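Local coordinates for cytosolic phospholipase A2 delta (Homo sapiens, PDB 5IZ5), which hydrolyses glycerophospholipids at the sn-2 position in a calcium-dependent manner, preferring linoleic acid there, and associates with membranes through a calcium-binding C2 domain, at residues G344-L349 with G353-V358; L732-V737 with Q794-A799; S86-V91 with V161-S166. The protein carries 3 engineered substitutions. All coordinates share one frame; numbering follows the deposited sequence.

Contact 1 of 3, residues G344-L349 with G353-V358; sequences GHLLAL and GLLDCV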
loop_
_atom_site.group_PDB
_atom_site.type_symbol
_atom_site.label_atom_id
_atom_site.label_comp_id
_atom_site.label_asym_id
_atom_site.label_seq_id
_atom_site.Cartn_x
_atom_site.Cartn_y
_atom_site.Cartn_z
ATOM N N GLY B 344 -17.706 -20.077 7.895
ATOM C CA GLY B 344 -17.828 -21.506 8.157
ATOM C C GLY B 344 -16.538 -22.123 8.654
ATOM O O GLY B 344 -16.559 -22.935 9.583
ATOM N N HIS B 345 -15.417 -21.737 8.042
ATOM C CA HIS B 345 -14.113 -22.219 8.473
ATOM C C HIS B 345 -13.793 -21.781 9.900
ATOM O O HIS B 345 -13.222 -22.551 10.680
ATOM C CB HIS B 345 -13.006 -21.747 7.530
ATOM C CG HIS B 345 -13.046 -22.385 6.180
ATOM N ND1 HIS B 345 -13.520 -23.662 5.971
ATOM C CD2 HIS B 345 -12.644 -21.930 4.972
ATOM C CE1 HIS B 345 -13.418 -23.960 4.688
ATOM N NE2 HIS B 345 -12.888 -22.927 4.060
ATOM N N LEU B 346 -14.151 -20.546 10.233
ATOM C CA LEU B 346 -13.932 -20.034 11.578
ATOM C C LEU B 346 -14.842 -20.736 12.595
ATOM O O LEU B 346 -14.414 -21.016 13.712
ATOM C CB LEU B 346 -14.135 -18.517 11.620
ATOM C CG LEU B 346 -13.117 -17.670 10.843
ATOM C CD1 LEU B 346 -13.586 -16.229 10.771
ATOM C CD2 LEU B 346 -11.726 -17.742 11.453
ATOM N N LEU B 347 -16.085 -21.013 12.205
ATOM C CA LEU B 347 -17.019 -21.741 13.069
ATOM C C LEU B 347 -16.470 -23.124 13.428
ATOM O O LEU B 347 -16.514 -23.538 14.584
ATOM C CB LEU B 347 -18.388 -21.879 12.403
ATOM C CG LEU B 347 -19.491 -22.600 13.191
ATOM C CD1 LEU B 347 -19.856 -21.842 14.458
ATOM C CD2 LEU B 347 -20.724 -22.787 12.325
ATOM N N ALA B 348 -15.945 -23.822 12.427
ATOM C CA ALA B 348 -15.328 -25.121 12.634
ATOM C C ALA B 348 -14.188 -25.032 13.643
ATOM O O ALA B 348 -14.168 -25.773 14.625
ATOM C CB ALA B 348 -14.814 -25.673 11.318
ATOM N N LEU B 349 -13.245 -24.124 13.404
ATOM C CA LEU B 349 -12.089 -23.994 14.283
ATOM C C LEU B 349 -12.511 -23.664 15.713
ATOM O O LEU B 349 -11.878 -24.119 16.664
ATOM C CB LEU B 349 -11.103 -22.942 13.758
ATOM C CG LEU B 349 -10.383 -23.275 12.448
ATOM C CD1 LEU B 349 -9.632 -22.055 11.932
ATOM C CD2 LEU B 349 -9.434 -24.452 12.604
ATOM N N GLY B 353 -12.206 -26.069 19.171
ATOM C CA GLY B 353 -11.333 -25.451 20.162
ATOM C C GLY B 353 -9.962 -25.106 19.620
ATOM O O GLY B 353 -9.024 -24.935 20.388
ATOM N N LEU B 354 -9.831 -24.991 18.298
ATOM C CA LEU B 354 -8.531 -24.729 17.677
ATOM C C LEU B 354 -8.332 -23.270 17.255
ATOM O O LEU B 354 -7.211 -22.867 16.935
ATOM C CB LEU B 354 -8.322 -25.663 16.486
ATOM C CG LEU B 354 -8.339 -27.156 16.826
ATOM C CD1 LEU B 354 -8.245 -27.978 15.556
ATOM C CD2 LEU B 354 -7.208 -27.529 17.769
ATOM N N LEU B 355 -9.401 -22.479 17.272
ATOM C CA LEU B 355 -9.293 -21.052 16.971
ATOM C C LEU B 355 -8.375 -20.354 17.978
ATOM O O LEU B 355 -7.590 -19.478 17.600
ATOM C CB LEU B 355 -10.679 -20.399 16.954
ATOM C CG LEU B 355 -10.804 -18.968 16.413
ATOM C CD1 LEU B 355 -10.138 -18.804 15.054
ATOM C CD2 LEU B 355 -12.269 -18.565 16.330
ATOM N N ASP B 356 -8.453 -20.768 19.246
ATOM C CA ASP B 356 -7.584 -20.232 20.302
ATOM C C ASP B 356 -6.107 -20.602 20.128
ATOM O O ASP B 356 -5.253 -20.036 20.805
ATOM C CB ASP B 356 -8.059 -20.686 21.692
ATOM C CG ASP B 356 -9.379 -20.045 22.115
ATOM O OD1 ASP B 356 -9.752 -18.986 21.580
ATOM O OD2 ASP B 356 -10.051 -20.606 22.999
ATOM N N CYS B 357 -5.808 -21.559 19.253
ATOM C CA CYS B 357 -4.425 -21.895 18.923
ATOM C C CYS B 357 -3.832 -21.029 17.800
ATOM O O CYS B 357 -2.650 -21.157 17.487
ATOM C CB CYS B 357 -4.320 -23.372 18.525
ATOM S SG CYS B 357 -4.940 -24.539 19.762
ATOM N N VAL B 358 -4.633 -20.147 17.204
ATOM C CA VAL B 358 -4.190 -19.351 16.054
ATOM C C VAL B 358 -3.632 -18.000 16.491
ATOM O O VAL B 358 -4.289 -17.260 17.219
ATOM C CB VAL B 358 -5.350 -19.116 15.064
ATOM C CG1 VAL B 358 -4.892 -18.279 13.874
ATOM C CG2 VAL B 358 -5.917 -20.447 14.592
#
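The carbonyl oxygen of Leu-349 is gripped by two successive amides, those of Leu-354 and Leu-355. The Leu-354 N to Leu-349 O bond is the shorter at 2.8 Å, and its donor stands nearly along the C=O axis, with a C=O...N angle of 163°. Leu-355 N reaches Leu-349 O at 3.0 Å from above the carbonyl plane, 67° out of it, so the two N-H groups come from distinct directions. Between them and the helix lies Gly-353, whose positive phi marks the Schellman motif that ends helix 335-351; the bond from Leu-354 N to Leu-349 O is its 6→1 bond.

Apolar groups pack beside this doubly bonded carbonyl. Leu-349 CB lies 4.1 Å from Leu-355 CB, and Leu-349 CD2 touches Leu-354 CB at 4.2 Å. In Leu-355, CG is anti to the backbone N (chi1 -169°), which sends its methyls back beside the preceding turn: CD1 meets Leu-346 CD2 at 4.1 Å, the two side chains slanting across one another. Leu-346 and Leu-349 also rest on Ile-329 of strand 327-331, while Leu-354 leans on Ala-312 of helix 292-313.

Beyond the motif, Val-358 N bonds to Leu-355 O within a short 3-10 turn that leads into strand 360-363. This is the return half of a beta-alpha-beta unit linking the parallel strands 327-331 and 360-363. One carbonyl accepting both amides satisfies these buried backbone groups and ties the start of the loop to the last turns of the helix, while the leucine side chains pack mainly on apolar neighbours.

Contact 2 of 3, residues L732-V737 with Q794-A799; sequences LHFPLV and QTSQGA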
loop_
_atom_site.group_PDB
_atom_site.type_symbol
_atom_site.label_atom_id
_atom_site.label_comp_id
_atom_site.label_asym_id
_atom_site.label_seq_id
_atom_site.Cartn_x
_atom_site.Cartn_y
_atom_site.Cartn_z
ATOM N N LEU B 732 -1.428 -26.795 5.660
ATOM C CA LEU B 732 -2.650 -27.559 5.493
ATOM C C LEU B 732 -3.572 -26.738 4.621
ATOM O O LEU B 732 -4.017 -25.663 5.021
ATOM C CB LEU B 732 -3.319 -27.830 6.838
ATOM C CG LEU B 732 -3.328 -29.256 7.387
ATOM C CD1 LEU B 732 -2.095 -30.055 6.998
ATOM C CD2 LEU B 732 -3.484 -29.224 8.897
ATOM N N HIS B 733 -3.865 -27.263 3.438
ATOM C CA HIS B 733 -4.602 -26.538 2.422
ATOM C C HIS B 733 -6.019 -27.084 2.269
ATOM O O HIS B 733 -6.213 -28.292 2.088
ATOM C CB HIS B 733 -3.857 -26.657 1.103
ATOM C CG HIS B 733 -4.447 -25.836 0.003
ATOM N ND1 HIS B 733 -4.387 -24.459 -0.014
ATOM C CD2 HIS B 733 -5.093 -26.201 -1.129
ATOM C CE1 HIS B 733 -4.976 -24.011 -1.108
ATOM N NE2 HIS B 733 -5.415 -25.046 -1.801
ATOM N N PHE B 734 -6.998 -26.183 2.329
ATOM C CA PHE B 734 -8.409 -26.536 2.273
ATOM C C PHE B 734 -9.056 -25.929 1.031
ATOM O O PHE B 734 -9.517 -24.787 1.060
ATOM C CB PHE B 734 -9.133 -26.028 3.518
ATOM C CG PHE B 734 -8.590 -26.583 4.800
ATOM C CD1 PHE B 734 -9.227 -27.643 5.441
ATOM C CD2 PHE B 734 -7.429 -26.060 5.359
ATOM C CE1 PHE B 734 -8.719 -28.159 6.622
ATOM C CE2 PHE B 734 -6.917 -26.573 6.535
ATOM C CZ PHE B 734 -7.562 -27.625 7.166
ATOM N N PRO B 735 -9.102 -26.696 -0.070
ATOM C CA PRO B 735 -9.749 -26.169 -1.262
ATOM C C PRO B 735 -11.260 -26.130 -1.122
ATOM O O PRO B 735 -11.838 -26.855 -0.304
ATOM C CB PRO B 735 -9.329 -27.154 -2.354
ATOM C CG PRO B 735 -9.065 -28.428 -1.643
ATOM C CD PRO B 735 -8.562 -28.054 -0.278
ATOM N N LEU B 736 -11.900 -25.278 -1.912
ATOM C CA LEU B 736 -13.351 -25.201 -1.894
ATOM C C LEU B 736 -13.909 -26.326 -2.759
ATOM O O LEU B 736 -13.974 -26.213 -3.982
ATOM C CB LEU B 736 -13.832 -23.838 -2.383
ATOM C CG LEU B 736 -15.344 -23.600 -2.317
ATOM C CD1 LEU B 736 -15.907 -23.822 -0.919
ATOM C CD2 LEU B 736 -15.641 -22.189 -2.788
ATOM N N VAL B 737 -14.290 -27.422 -2.112
ATOM C CA VAL B 737 -14.737 -28.615 -2.817
ATOM C C VAL B 737 -15.842 -29.308 -2.026
ATOM O O VAL B 737 -15.802 -29.349 -0.800
ATOM C CB VAL B 737 -13.552 -29.576 -3.077
ATOM C CG1 VAL B 737 -13.005 -30.160 -1.776
ATOM C CG2 VAL B 737 -13.953 -30.682 -4.042
ATOM N N GLN B 794 -13.993 -29.576 10.065
ATOM C CA GLN B 794 -14.260 -30.542 11.142
ATOM C C GLN B 794 -13.794 -31.953 10.785
ATOM O O GLN B 794 -13.105 -32.601 11.565
ATOM C CB GLN B 794 -15.737 -30.543 11.535
ATOM C CG GLN B 794 -16.072 -29.465 12.550
ATOM C CD GLN B 794 -17.547 -29.408 12.888
ATOM O OE1 GLN B 794 -18.363 -30.111 12.294
ATOM N NE2 GLN B 794 -17.898 -28.561 13.845
ATOM N N THR B 795 -14.136 -32.409 9.587
ATOM C CA THR B 795 -13.680 -33.717 9.114
ATOM C C THR B 795 -12.155 -33.830 8.981
ATOM O O THR B 795 -11.638 -34.926 8.833
ATOM C CB THR B 795 -14.307 -34.075 7.764
ATOM O OG1 THR B 795 -14.270 -35.500 7.588
ATOM C CG2 THR B 795 -13.549 -33.405 6.647
ATOM N N SER B 796 -11.447 -32.703 8.990
ATOM C CA SER B 796 -9.987 -32.703 8.898
ATOM C C SER B 796 -9.328 -32.527 10.263
ATOM O O SER B 796 -8.117 -32.303 10.343
ATOM C CB SER B 796 -9.529 -31.575 7.971
ATOM O OG SER B 796 -10.229 -31.612 6.748
ATOM N N GLN B 797 -10.120 -32.629 11.330
ATOM C CA GLN B 797 -9.624 -32.413 12.686
ATOM C C GLN B 797 -8.339 -33.186 12.940
ATOM O O GLN B 797 -7.376 -32.632 13.472
ATOM C CB GLN B 797 -10.681 -32.821 13.713
ATOM C CG GLN B 797 -10.250 -32.610 15.152
ATOM C CD GLN B 797 -11.311 -33.030 16.156
ATOM O OE1 GLN B 797 -12.228 -33.786 15.834
ATOM N NE2 GLN B 797 -11.192 -32.533 17.380
ATOM N N GLY B 798 -8.330 -34.458 12.546
ATOM C CA GLY B 798 -7.175 -35.326 12.737
ATOM C C GLY B 798 -5.910 -34.771 12.121
ATOM O O GLY B 798 -4.870 -34.706 12.776
ATOM N N ALA B 799 -5.996 -34.362 10.859
ATOM C CA ALA B 799 -4.845 -33.800 10.146
ATOM C C ALA B 799 -4.330 -32.519 10.810
ATOM O O ALA B 799 -3.120 -32.294 10.881
ATOM C CB ALA B 799 -5.202 -33.534 8.692
#
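Strand 730-734 of the mixed sheet in the phospholipase domain carries helix 797-810 over one face, and the two elements meet through Phe-734 with Ser-796 and Leu-732 with Ala-799. The backbones stay well apart, the nearest CA atoms being 8.1 Å from each other (Leu-732 and Ala-799), so side chains of the strand bridge the gap, one of them to a helix carbonyl.

Phe-734 presents its ring edge: CE1 lies 3.8 Å from Ser-796 CB, which sits near the ring plane and not over a face. Ser-796 OG is equally close to CE1. That hydroxyl stands at the N-cap position but makes no capping bond; with OG beside its own backbone N (chi1 -50°), it bonds instead to Asn-792 O in the preceding helix. The link between the two helices is a type I turn, closed by Gln-797 N to Gln-794 O at 3.0 Å.

In the first turn of helix 797-810, the Ala-799 carbonyl is touched by Leu-732 CD2, 3.7 Å from its O. Leu-732 and Phe-734 alternate with His-733 along the strand, and both also reach Ile-800. His-733, turned to the other face, bonds to Ser-675 OG and Pro-683 O. Phe-734 meets Phe-676 of the neighbouring parallel strand as well.

Alternate strand residues packed against a helix are characteristic of a layered alpha/beta fold, as in the patatin-like catalytic domain of the cytosolic phospholipases A2.

Contact 3 of 3, residues S86-V91 with V161-S166; sequences SQVKNV and VARELS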
loop_
_atom_site.group_PDB
_atom_site.type_symbol
_atom_site.label_atom_id
_atom_site.label_comp_id
_atom_site.label_asym_id
_atom_site.label_seq_id
_atom_site.Cartn_x
_atom_site.Cartn_y
_atom_site.Cartn_z
ATOM N N SER B 86 26.631 11.060 1.404
ATOM C CA SER B 86 27.172 9.795 0.892
ATOM C C SER B 86 26.329 8.565 1.260
ATOM O O SER B 86 26.376 7.557 0.568
ATOM C CB SER B 86 28.607 9.592 1.396
ATOM O OG SER B 86 28.645 9.507 2.816
ATOM N N GLN B 87 25.564 8.653 2.343
ATOM C CA GLN B 87 24.751 7.531 2.821
ATOM C C GLN B 87 23.411 7.324 2.096
ATOM O O GLN B 87 22.695 6.342 2.381
ATOM C CB GLN B 87 24.470 7.702 4.307
ATOM C CG GLN B 87 25.677 7.581 5.215
ATOM C CD GLN B 87 26.505 6.336 4.945
ATOM O OE1 GLN B 87 27.417 6.376 4.125
ATOM N NE2 GLN B 87 26.195 5.232 5.619
ATOM N N VAL B 88 23.050 8.225 1.182
ATOM C CA VAL B 88 21.840 8.019 0.384
ATOM C C VAL B 88 22.187 7.792 -1.074
ATOM O O VAL B 88 23.281 8.118 -1.526
ATOM C CB VAL B 88 20.801 9.171 0.506
ATOM C CG1 VAL B 88 20.381 9.360 1.947
ATOM C CG2 VAL B 88 21.312 10.480 -0.073
ATOM N N LYS B 89 21.247 7.199 -1.797
ATOM C CA LYS B 89 21.380 7.051 -3.233
ATOM C C LYS B 89 21.082 8.386 -3.903
ATOM O O LYS B 89 20.023 8.974 -3.700
ATOM C CB LYS B 89 20.469 5.954 -3.770
ATOM C CG LYS B 89 21.151 5.067 -4.795
ATOM C CD LYS B 89 22.253 4.193 -4.204
ATOM C CE LYS B 89 23.339 3.858 -5.214
ATOM N NZ LYS B 89 22.906 3.553 -6.598
ATOM N N ASN B 90 22.040 8.852 -4.691
ATOM C CA ASN B 90 21.949 10.142 -5.353
ATOM C C ASN B 90 21.988 9.943 -6.857
ATOM O O ASN B 90 23.003 9.500 -7.403
ATOM C CB ASN B 90 23.107 11.030 -4.925
ATOM C CG ASN B 90 23.023 11.430 -3.469
ATOM O OD1 ASN B 90 22.078 12.106 -3.057
ATOM N ND2 ASN B 90 24.008 11.010 -2.677
ATOM N N VAL B 91 20.869 10.235 -7.514
ATOM C CA VAL B 91 20.782 10.129 -8.957
ATOM C C VAL B 91 20.651 11.531 -9.529
ATOM O O VAL B 91 19.726 12.271 -9.196
ATOM C CB VAL B 91 19.593 9.261 -9.406
ATOM C CG1 VAL B 91 19.572 9.129 -10.925
ATOM C CG2 VAL B 91 19.670 7.883 -8.769
ATOM N N VAL B 161 16.015 6.316 4.301
ATOM C CA VAL B 161 16.726 7.318 5.089
ATOM C C VAL B 161 15.854 8.554 5.287
ATOM O O VAL B 161 15.304 9.118 4.334
ATOM C CB VAL B 161 18.016 7.797 4.391
ATOM C CG1 VAL B 161 18.702 8.891 5.203
ATOM C CG2 VAL B 161 18.973 6.639 4.164
ATOM N N ALA B 162 15.747 8.968 6.542
ATOM C CA ALA B 162 15.163 10.242 6.894
ATOM C C ALA B 162 16.297 11.260 7.035
ATOM O O ALA B 162 17.160 11.148 7.924
ATOM C CB ALA B 162 14.388 10.111 8.182
ATOM N N ARG B 163 16.307 12.240 6.135
ATOM C CA ARG B 163 17.321 13.295 6.145
ATOM C C ARG B 163 17.047 14.241 7.302
ATOM O O ARG B 163 15.903 14.354 7.750
ATOM C CB ARG B 163 17.292 14.072 4.830
ATOM C CG ARG B 163 17.529 13.229 3.584
ATOM C CD ARG B 163 18.913 12.608 3.578
ATOM N NE ARG B 163 19.956 13.638 3.602
ATOM C CZ ARG B 163 20.474 14.241 2.529
ATOM N NH1 ARG B 163 20.071 13.922 1.300
ATOM N NH2 ARG B 163 21.404 15.177 2.689
ATOM N N GLU B 164 18.091 14.916 7.787
ATOM C CA GLU B 164 17.918 15.903 8.857
ATOM C C GLU B 164 17.004 17.021 8.363
ATOM O O GLU B 164 17.179 17.518 7.254
ATOM C CB GLU B 164 19.265 16.488 9.291
ATOM C CG GLU B 164 19.170 17.356 10.537
ATOM C CD GLU B 164 20.502 17.969 10.941
ATOM O OE1 GLU B 164 20.484 19.055 11.549
ATOM O OE2 GLU B 164 21.569 17.377 10.668
ATOM N N LEU B 165 16.026 17.398 9.179
ATOM C CA LEU B 165 15.011 18.369 8.769
ATOM C C LEU B 165 15.126 19.622 9.615
ATOM O O LEU B 165 15.222 19.543 10.841
ATOM C CB LEU B 165 13.594 17.794 8.913
ATOM C CG LEU B 165 12.593 18.064 7.789
ATOM C CD1 LEU B 165 13.109 17.510 6.473
ATOM C CD2 LEU B 165 11.260 17.438 8.142
ATOM N N SER B 166 15.118 20.771 8.947
ATOM C CA SER B 166 14.989 22.054 9.616
ATOM C C SER B 166 13.583 22.599 9.414
ATOM O O SER B 166 12.895 22.263 8.446
ATOM C CB SER B 166 16.021 23.040 9.082
ATOM O OG SER B 166 17.335 22.578 9.345
HETATM O O HOH W 1 22.621 14.110 -0.936
#
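Val-88 and Val-161 set their side chains at about a right angle where a connecting loop of the C2 beta sandwich meets strand 160-172. The loop leaves strand 75-85 in one sheet and enters strand 91-98 in the other. The crossing is made by a single methyl: Val-88 CG1 lies 3.7 Å from Val-161 CG1 and 3.8 Å from Val-161 CG2, and it also touches the CB between them, so it rests against the whole fork of the partner. With CB of Val-161 directed at the loop and CG1 anti to the backbone N (chi1 177°), the two methyls form the branches of the fork that Val-88 CG1 meets; CG2 additionally passes 4.1 Å from Gln-87 O.

Arg-163 approaches the same valine obliquely. Its chain is bent at chi2 and chi3 (-63° and -60°), which turns it toward the 86-91 loop, so that CD lies 3.9 Å from Val-88 CG1 and NH1 at the same distance from Val-88 CG2. The guanidinium group is held chiefly by others: NE forms a salt bridge with Glu-152, and NH1 bonds to Gln-614 OE1. Val-88 therefore packs against a polar group fixed by its own partners.

Gln-614 and Leu-615 pair by backbone with Val-161 and Lys-89 respectively, so a short strand from the phospholipase region binds both sides of this junction. The remaining bridge is a water: it donates to Asn-90 OD1 at 3.0 Å and weakly accepts from Arg-163 NH1 at 3.4 Å, while Asn-90 OD1 is also bonded to Thr-57 OG1.

Overall arrangement
Along the chain the order is contact 3, contact 1, contact 2, each closing before the next opens. Contacts 1 and 2 lie 12 Å apart between centres and touch through Ala-348 CB and Gln-794 N at 4.2 Å. Both serve the large mixed sheet of the phospholipase domain, and Phe-676 of strand 672-676 joins them, stacking on His-345 and meeting Phe-734. Contact 3 is on the opposite side of the chain's centre, its own centre about 47 Å from contact 1 and 51 Å from contact 2. It joins a loop of the C2 sandwich to strand 160-172, about 70 residues on, tying the C2 region to what follows, while contacts 1 and 2 belong to the catalytic domain.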